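Side-chain contacts in Afp2 (PDB 6RBN), which probably forms, together with other sheath proteins, the contractile sheath around the tube of the anti-feeding prophage injection system: residues E145-Y150 / G156-P161; T118-G121 / R125-G128. All blocks are in the same frame, centred on the assembly; numbering follows the deposited sequence.

Contact 1. Residues E145-Y150 / G156-P161; sequences EVMEEY and GAVFYP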
ATOM      1  N   GLU C 145      25.245  29.850-102.169  1.00102.65           N
ATOM      2  CA  GLU C 145      25.145  31.277-102.441  1.00102.65           C
ATOM      3  C   GLU C 145      23.730  31.796-102.237  1.00102.65           C
ATOM      4  O   GLU C 145      23.536  33.000-102.041  1.00102.65           O
ATOM      5  CB  GLU C 145      25.617  31.572-103.865  1.00102.65           C
ATOM      6  CG  GLU C 145      27.083  31.253-104.106  1.00102.65           C
ATOM      7  CD  GLU C 145      28.020  32.169-103.340  1.00102.65           C
ATOM      8  OE1 GLU C 145      27.676  33.354-103.153  1.00102.65           O
ATOM      9  OE2 GLU C 145      29.098  31.701-102.919  1.00102.65           O
ATOM     10  N   VAL C 146      22.734  30.910-102.289  1.00 96.50           N
ATOM     11  CA  VAL C 146      21.355  31.293-101.999  1.00 96.50           C
ATOM     12  C   VAL C 146      21.119  31.467-100.509  1.00 96.50           C
ATOM     13  O   VAL C 146      20.355  32.352-100.103  1.00 96.50           O
ATOM     14  CB  VAL C 146      20.419  30.226-102.605  1.00 96.50           C
ATOM     15  CG1 VAL C 146      18.952  30.555-102.375  1.00 96.50           C
ATOM     16  CG2 VAL C 146      20.699  30.058-104.084  1.00 96.50           C
ATOM     17  N   MET C 147      21.809  30.689 -99.677  1.00 93.34           N
ATOM     18  CA  MET C 147      21.549  30.618 -98.247  1.00 93.34           C
ATOM     19  C   MET C 147      22.550  31.429 -97.430  1.00 93.34           C
ATOM     20  O   MET C 147      22.814  31.101 -96.273  1.00 93.34           O
ATOM     21  CB  MET C 147      21.572  29.163 -97.789  1.00 93.34           C
ATOM     22  CG  MET C 147      20.598  28.276 -98.520  1.00 93.34           C
ATOM     23  SD  MET C 147      18.915  28.859 -98.339  1.00 93.34           S
ATOM     24  CE  MET C 147      18.673  28.539 -96.606  1.00 93.34           C
ATOM     25  N   GLU C 148      23.118  32.485 -98.004  1.00 98.27           N
ATOM     26  CA  GLU C 148      24.182  33.214 -97.327  1.00 98.27           C
ATOM     27  C   GLU C 148      23.692  34.419 -96.537  1.00 98.27           C
ATOM     28  O   GLU C 148      24.464  34.968 -95.745  1.00 98.27           O
ATOM     29  CB  GLU C 148      25.243  33.666 -98.333  1.00 98.27           C
ATOM     30  CG  GLU C 148      24.756  34.677 -99.344  1.00 98.27           C
ATOM     31  CD  GLU C 148      25.828  35.041-100.348  1.00 98.27           C
ATOM     32  OE1 GLU C 148      26.945  34.493-100.247  1.00 98.27           O
ATOM     33  OE2 GLU C 148      25.553  35.869-101.241  1.00 98.27           O
ATOM     34  N   GLU C 149      22.447  34.847 -96.722  1.00 92.41           N
ATOM     35  CA  GLU C 149      21.918  35.956 -95.942  1.00 92.41           C
ATOM     36  C   GLU C 149      21.277  35.511 -94.637  1.00 92.41           C
ATOM     37  O   GLU C 149      20.905  36.365 -93.827  1.00 92.41           O
ATOM     38  CB  GLU C 149      20.886  36.744 -96.751  1.00 92.41           C
ATOM     39  CG  GLU C 149      19.613  35.977 -97.034  1.00 92.41           C
ATOM     40  CD  GLU C 149      18.601  36.799 -97.806  1.00 92.41           C
ATOM     41  OE1 GLU C 149      18.898  37.967 -98.122  1.00 92.41           O
ATOM     42  OE2 GLU C 149      17.506  36.275 -98.097  1.00 92.41           O
ATOM     43  N   TYR C 150      21.147  34.237 -94.419  1.00 86.25           N
ATOM     44  CA  TYR C 150      20.431  33.683 -93.284  1.00 86.25           C
ATOM     45  C   TYR C 150      21.392  33.346 -92.151  1.00 86.25           C
ATOM     46  O   TYR C 150      22.572  33.079 -92.390  1.00 86.25           O
ATOM     47  CB  TYR C 150      19.676  32.429 -93.705  1.00 86.25           C
ATOM     48  CG  TYR C 150      18.657  32.703 -94.770  1.00 86.25           C
ATOM     49  CD1 TYR C 150      17.447  33.296 -94.456  1.00 86.25           C
ATOM     50  CD2 TYR C 150      18.908  32.377 -96.093  1.00 86.25           C
ATOM     51  CE1 TYR C 150      16.516  33.555 -95.427  1.00 86.25           C
ATOM     52  CE2 TYR C 150      17.981  32.633 -97.074  1.00 86.25           C
ATOM     53  CZ  TYR C 150      16.788  33.221 -96.735  1.00 86.25           C
ATOM     54  OH  TYR C 150      15.860  33.480 -97.709  1.00 86.25           O
ATOM     55  N   GLY C 156      15.848  28.751 -86.347  1.00 73.45           N
ATOM     56  CA  GLY C 156      15.196  29.313 -87.508  1.00 73.45           C
ATOM     57  C   GLY C 156      15.059  28.307 -88.632  1.00 73.45           C
ATOM     58  O   GLY C 156      15.750  27.289 -88.681  1.00 73.45           O
ATOM     59  N   ALA C 157      14.134  28.620 -89.538  1.00 73.93           N
ATOM     60  CA  ALA C 157      13.955  27.895 -90.786  1.00 73.93           C
ATOM     61  C   ALA C 157      13.443  28.879 -91.830  1.00 73.93           C
ATOM     62  O   ALA C 157      12.949  29.955 -91.493  1.00 73.93           O
ATOM     63  CB  ALA C 157      13.003  26.715 -90.618  1.00 73.93           C
ATOM     64  N   VAL C 158      13.553  28.507 -93.102  1.00 78.07           N
ATOM     65  CA  VAL C 158      13.493  29.483 -94.184  1.00 78.07           C
ATOM     66  C   VAL C 158      12.182  29.421 -94.963  1.00 78.07           C
ATOM     67  O   VAL C 158      11.590  30.469 -95.214  1.00 78.07           O
ATOM     68  CB  VAL C 158      14.715  29.326 -95.109  1.00 78.07           C
ATOM     69  CG1 VAL C 158      14.668  30.337 -96.231  1.00 78.07           C
ATOM     70  CG2 VAL C 158      15.961  29.528 -94.305  1.00 78.07           C
ATOM     71  N   PHE C 159      11.718  28.225 -95.365  1.00 76.84           N
ATOM     72  CA  PHE C 159      10.420  28.029 -96.032  1.00 76.84           C
ATOM     73  C   PHE C 159      10.277  28.810 -97.337  1.00 76.84           C
ATOM     74  O   PHE C 159       9.662  29.872 -97.331  1.00 76.84           O
ATOM     75  CB  PHE C 159       9.256  28.353 -95.091  1.00 76.84           C
ATOM     76  CG  PHE C 159       9.184  27.453 -93.907  1.00 76.84           C
ATOM     77  CD1 PHE C 159       8.659  26.180 -94.023  1.00 76.84           C
ATOM     78  CD2 PHE C 159       9.650  27.875 -92.676  1.00 76.84           C
ATOM     79  CE1 PHE C 159       8.596  25.347 -92.933  1.00 76.84           C
ATOM     80  CE2 PHE C 159       9.584  27.050 -91.585  1.00 76.84           C
ATOM     81  CZ  PHE C 159       9.060  25.782 -91.712  1.00 76.84           C
ATOM     82  N   TYR C 160      10.924  28.348 -98.422  1.00 83.47           N
ATOM     83  CA  TYR C 160      11.074  29.166 -99.632  1.00 83.47           C
ATOM     84  C   TYR C 160       9.778  29.597-100.329  1.00 83.47           C
ATOM     85  O   TYR C 160       9.541  30.817-100.394  1.00 83.47           O
ATOM     86  CB  TYR C 160      12.037  28.470-100.603  1.00 83.47           C
ATOM     87  CG  TYR C 160      11.938  28.939-102.038  1.00 83.47           C
ATOM     88  CD1 TYR C 160      12.354  30.203-102.417  1.00 83.47           C
ATOM     89  CD2 TYR C 160      11.451  28.091-103.021  1.00 83.47           C
ATOM     90  CE1 TYR C 160      12.257  30.619-103.727  1.00 83.47           C
ATOM     91  CE2 TYR C 160      11.361  28.494-104.332  1.00 83.47           C
ATOM     92  CZ  TYR C 160      11.766  29.756-104.678  1.00 83.47           C
ATOM     93  OH  TYR C 160      11.676  30.158-105.986  1.00 83.47           O
ATOM     94  N   PRO C 161       8.932  28.712-100.890  1.00 81.02           N
ATOM     95  CA  PRO C 161       8.011  29.172-101.946  1.00 81.02           C
ATOM     96  C   PRO C 161       6.866  30.058-101.473  1.00 81.02           C
ATOM     97  O   PRO C 161       6.090  29.705-100.584  1.00 81.02           O
ATOM     98  CB  PRO C 161       7.439  27.859-102.504  1.00 81.02           C
ATOM     99  CG  PRO C 161       8.292  26.786-101.966  1.00 81.02           C
ATOM    100  CD  PRO C 161       8.711  27.284-100.628  1.00 81.02           C
TER
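Val158 reaches over one face of the Tyr150 ring and also meets Met147, so a single branched side chain joins the two segments. The contact lies in a beta-alpha-beta unit of the subtilisin-like domain: strand 127-129, helix 143-146 and strand 156-157, with Met147 and Tyr150 in the loop leaving the helix and Val158 just past the strand. Val158 carries most of the surface lost between the segments, 132 Å² in all. Its CG1 stands 4.0 Å from the centroid of the Tyr150 ring and 29° off the ring normal, which meets the geometry of a CH-pi contact, but it is displaced toward the phenol end of the ring. There it lies nearest CZ of Tyr150, at 3.6 Å, and 3.7 Å from OH. The other methyl, CG2 of Val158, sits over the ring centre on the same face, 4.0 Å above the plane, and also faces Met147. Met147 arrives there because its chain bends at chi2 (-59°) and again at chi3 (-68°), turning the terminal methyl toward the valine, tip to tip. Outside the contact, Lys220 NZ hydrogen-bonds to the carbonyl oxygens of both Met147 and Tyr150, tying the loop that presents them, and Met147 also packs on Leu222. The Tyr150 ring is sandwiched, for Glu149 CG lies over its opposite face, while on the valine side CE of Met147 closes to 3.7 Å from CG2 of Val158.

Contact 2. Residues T118-G121 / R125-G128; sequences TVVG and RIFG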
ATOM      1  N   THR C 118      20.031  38.863 -81.953  1.00 80.38           N
ATOM      2  CA  THR C 118      20.176  39.552 -80.675  1.00 80.38           C
ATOM      3  C   THR C 118      19.439  38.809 -79.570  1.00 80.38           C
ATOM      4  O   THR C 118      20.021  38.496 -78.526  1.00 80.38           O
ATOM      5  CB  THR C 118      19.663  40.986 -80.794  1.00 80.38           C
ATOM      6  OG1 THR C 118      20.436  41.689 -81.772  1.00 80.38           O
ATOM      7  CG2 THR C 118      19.767  41.702 -79.465  1.00 80.38           C
ATOM      8  N   VAL C 119      18.159  38.502 -79.788  1.00 78.74           N
ATOM      9  CA  VAL C 119      17.359  37.870 -78.744  1.00 78.74           C
ATOM     10  C   VAL C 119      17.693  36.395 -78.564  1.00 78.74           C
ATOM     11  O   VAL C 119      17.337  35.814 -77.533  1.00 78.74           O
ATOM     12  CB  VAL C 119      15.856  38.035 -79.025  1.00 78.74           C
ATOM     13  CG1 VAL C 119      15.490  39.502 -79.071  1.00 78.74           C
ATOM     14  CG2 VAL C 119      15.468  37.354 -80.314  1.00 78.74           C
ATOM     15  N   VAL C 120      18.365  35.770 -79.530  1.00 77.40           N
ATOM     16  CA  VAL C 120      18.812  34.394 -79.349  1.00 77.40           C
ATOM     17  C   VAL C 120      20.033  34.342 -78.441  1.00 77.40           C
ATOM     18  O   VAL C 120      20.107  33.510 -77.530  1.00 77.40           O
ATOM     19  CB  VAL C 120      19.075  33.743 -80.718  1.00 77.40           C
ATOM     20  CG1 VAL C 120      19.788  32.416 -80.570  1.00 77.40           C
ATOM     21  CG2 VAL C 120      17.767  33.522 -81.434  1.00 77.40           C
ATOM     22  N   GLY C 121      20.994  35.247 -78.653  1.00 78.17           N
ATOM     23  CA  GLY C 121      22.149  35.318 -77.775  1.00 78.17           C
ATOM     24  C   GLY C 121      21.811  35.775 -76.371  1.00 78.17           C
ATOM     25  O   GLY C 121      22.532  35.460 -75.423  1.00 78.17           O
ATOM     26  N   ARG C 125      14.193  32.020 -75.994  1.00 73.49           N
ATOM     27  CA  ARG C 125      13.460  30.768 -76.251  1.00 73.49           C
ATOM     28  C   ARG C 125      12.441  30.904 -77.380  1.00 73.49           C
ATOM     29  O   ARG C 125      11.319  30.403 -77.289  1.00 73.49           O
ATOM     30  CB  ARG C 125      12.765  30.254 -74.989  1.00 73.49           C
ATOM     31  CG  ARG C 125      13.642  30.067 -73.775  1.00 73.49           C
ATOM     32  CD  ARG C 125      14.679  28.996 -73.961  1.00 73.49           C
ATOM     33  NE  ARG C 125      15.972  29.520 -74.376  1.00 73.49           N
ATOM     34  CZ  ARG C 125      16.973  28.758 -74.798  1.00 73.49           C
ATOM     35  NH1 ARG C 125      16.814  27.448 -74.859  1.00 73.49           N
ATOM     36  NH2 ARG C 125      18.126  29.299 -75.155  1.00 73.49           N
ATOM     37  N   ILE C 126      12.820  31.598 -78.444  1.00 71.36           N
ATOM     38  CA  ILE C 126      11.933  31.839 -79.557  1.00 71.36           C
ATOM     39  C   ILE C 126      12.360  30.982 -80.743  1.00 71.36           C
ATOM     40  O   ILE C 126      13.410  30.350 -80.735  1.00 71.36           O
ATOM     41  CB  ILE C 126      11.864  33.348 -79.906  1.00 71.36           C
ATOM     42  CG1 ILE C 126      13.253  33.993 -79.865  1.00 71.36           C
ATOM     43  CG2 ILE C 126      10.926  34.063 -78.960  1.00 71.36           C
ATOM     44  CD1 ILE C 126      14.027  33.974 -81.151  1.00 71.36           C
ATOM     45  N   PHE C 127      11.523  30.948 -81.775  1.00 69.60           N
ATOM     46  CA  PHE C 127      11.828  30.230 -83.004  1.00 69.60           C
ATOM     47  C   PHE C 127      11.449  31.117 -84.179  1.00 69.60           C
ATOM     48  O   PHE C 127      10.309  31.577 -84.266  1.00 69.60           O
ATOM     49  CB  PHE C 127      11.077  28.900 -83.074  1.00 69.60           C
ATOM     50  CG  PHE C 127      11.503  28.025 -84.212  1.00 69.60           C
ATOM     51  CD1 PHE C 127      12.672  27.289 -84.131  1.00 69.60           C
ATOM     52  CD2 PHE C 127      10.746  27.943 -85.366  1.00 69.60           C
ATOM     53  CE1 PHE C 127      13.073  26.486 -85.172  1.00 69.60           C
ATOM     54  CE2 PHE C 127      11.145  27.141 -86.413  1.00 69.60           C
ATOM     55  CZ  PHE C 127      12.312  26.414 -86.313  1.00 69.60           C
ATOM     56  N   GLY C 128      12.401  31.358 -85.072  1.00 71.14           N
ATOM     57  CA  GLY C 128      12.181  32.261 -86.183  1.00 71.14           C
ATOM     58  C   GLY C 128      11.715  31.553 -87.443  1.00 71.14           C
ATOM     59  O   GLY C 128      12.102  30.428 -87.726  1.00 71.14           O
TER
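Val119 and Val120, consecutive residues of helix 112-122, both direct their CG2 methyls at Ile126, which enters from the segment leading into strand 127-129. The packed part is wholly apolar, with no hydrogen bond between the segments, and its focus is one atom: CD1 of Ile126 lies 3.8 Å from CG2 of Val119 and equally 3.8 Å from CG2 of Val120. The two approaches differ in direction. Val119 and Ile126 cross at about a right angle, and CG1 of Ile126 also comes within 4.1 Å of CG2 of Val119, so this valine meets two consecutive atoms of the isoleucine chain, whereas Val120 comes in at a slant and meets the terminal methyl. In Ile126, chi1 of 43° tucks CG1 over the backbone, flanked by N and C, and chi2 of 90° swings CD1 toward the valines. Val119 and Ile126 are buried.

Toward Val120, which is partly exposed, and Arg125 the packing between the segments thins out. Arg125 starts its side chain away from the helix, and its NH2 comes no closer to the helix segment than 5.2 Å, at O of Val120. Its NH1 is engaged instead by salt bridges with Glu260 and with Glu14 of a neighbouring Afp3 chain, so polar chemistry here faces a subunit interface. The apolar part fits within the unit strand 102-105, helix 112-122, strand 127-129: Ile126 also packs on Ile103 of the first strand and on Val94 of helix 90-97, and Val119 touches Ala91 of that same helix.

Contacts 1 and 2 follow each other along the chain in successive beta-alpha-beta units that share strand 127-129, and their centres are about 17 Å apart. They meet directly in the mixed sheet, where strands 127-129 and 156-157 run parallel as neighbours: Ala157 N lies 3.3 Å from Gly128 O, a probable hydrogen bond. Both are apolar and lack hydrogen bonds across their segments. Contact 1 is buried at all its touching residues, lies farther from the chain centre (about 16 Å against 11 Å) and adds an aromatic face and a methionine methyl. Contact 2 is purely aliphatic and borders a charged flank beside Afp3, whereas no other chain touches the segments of contact 1.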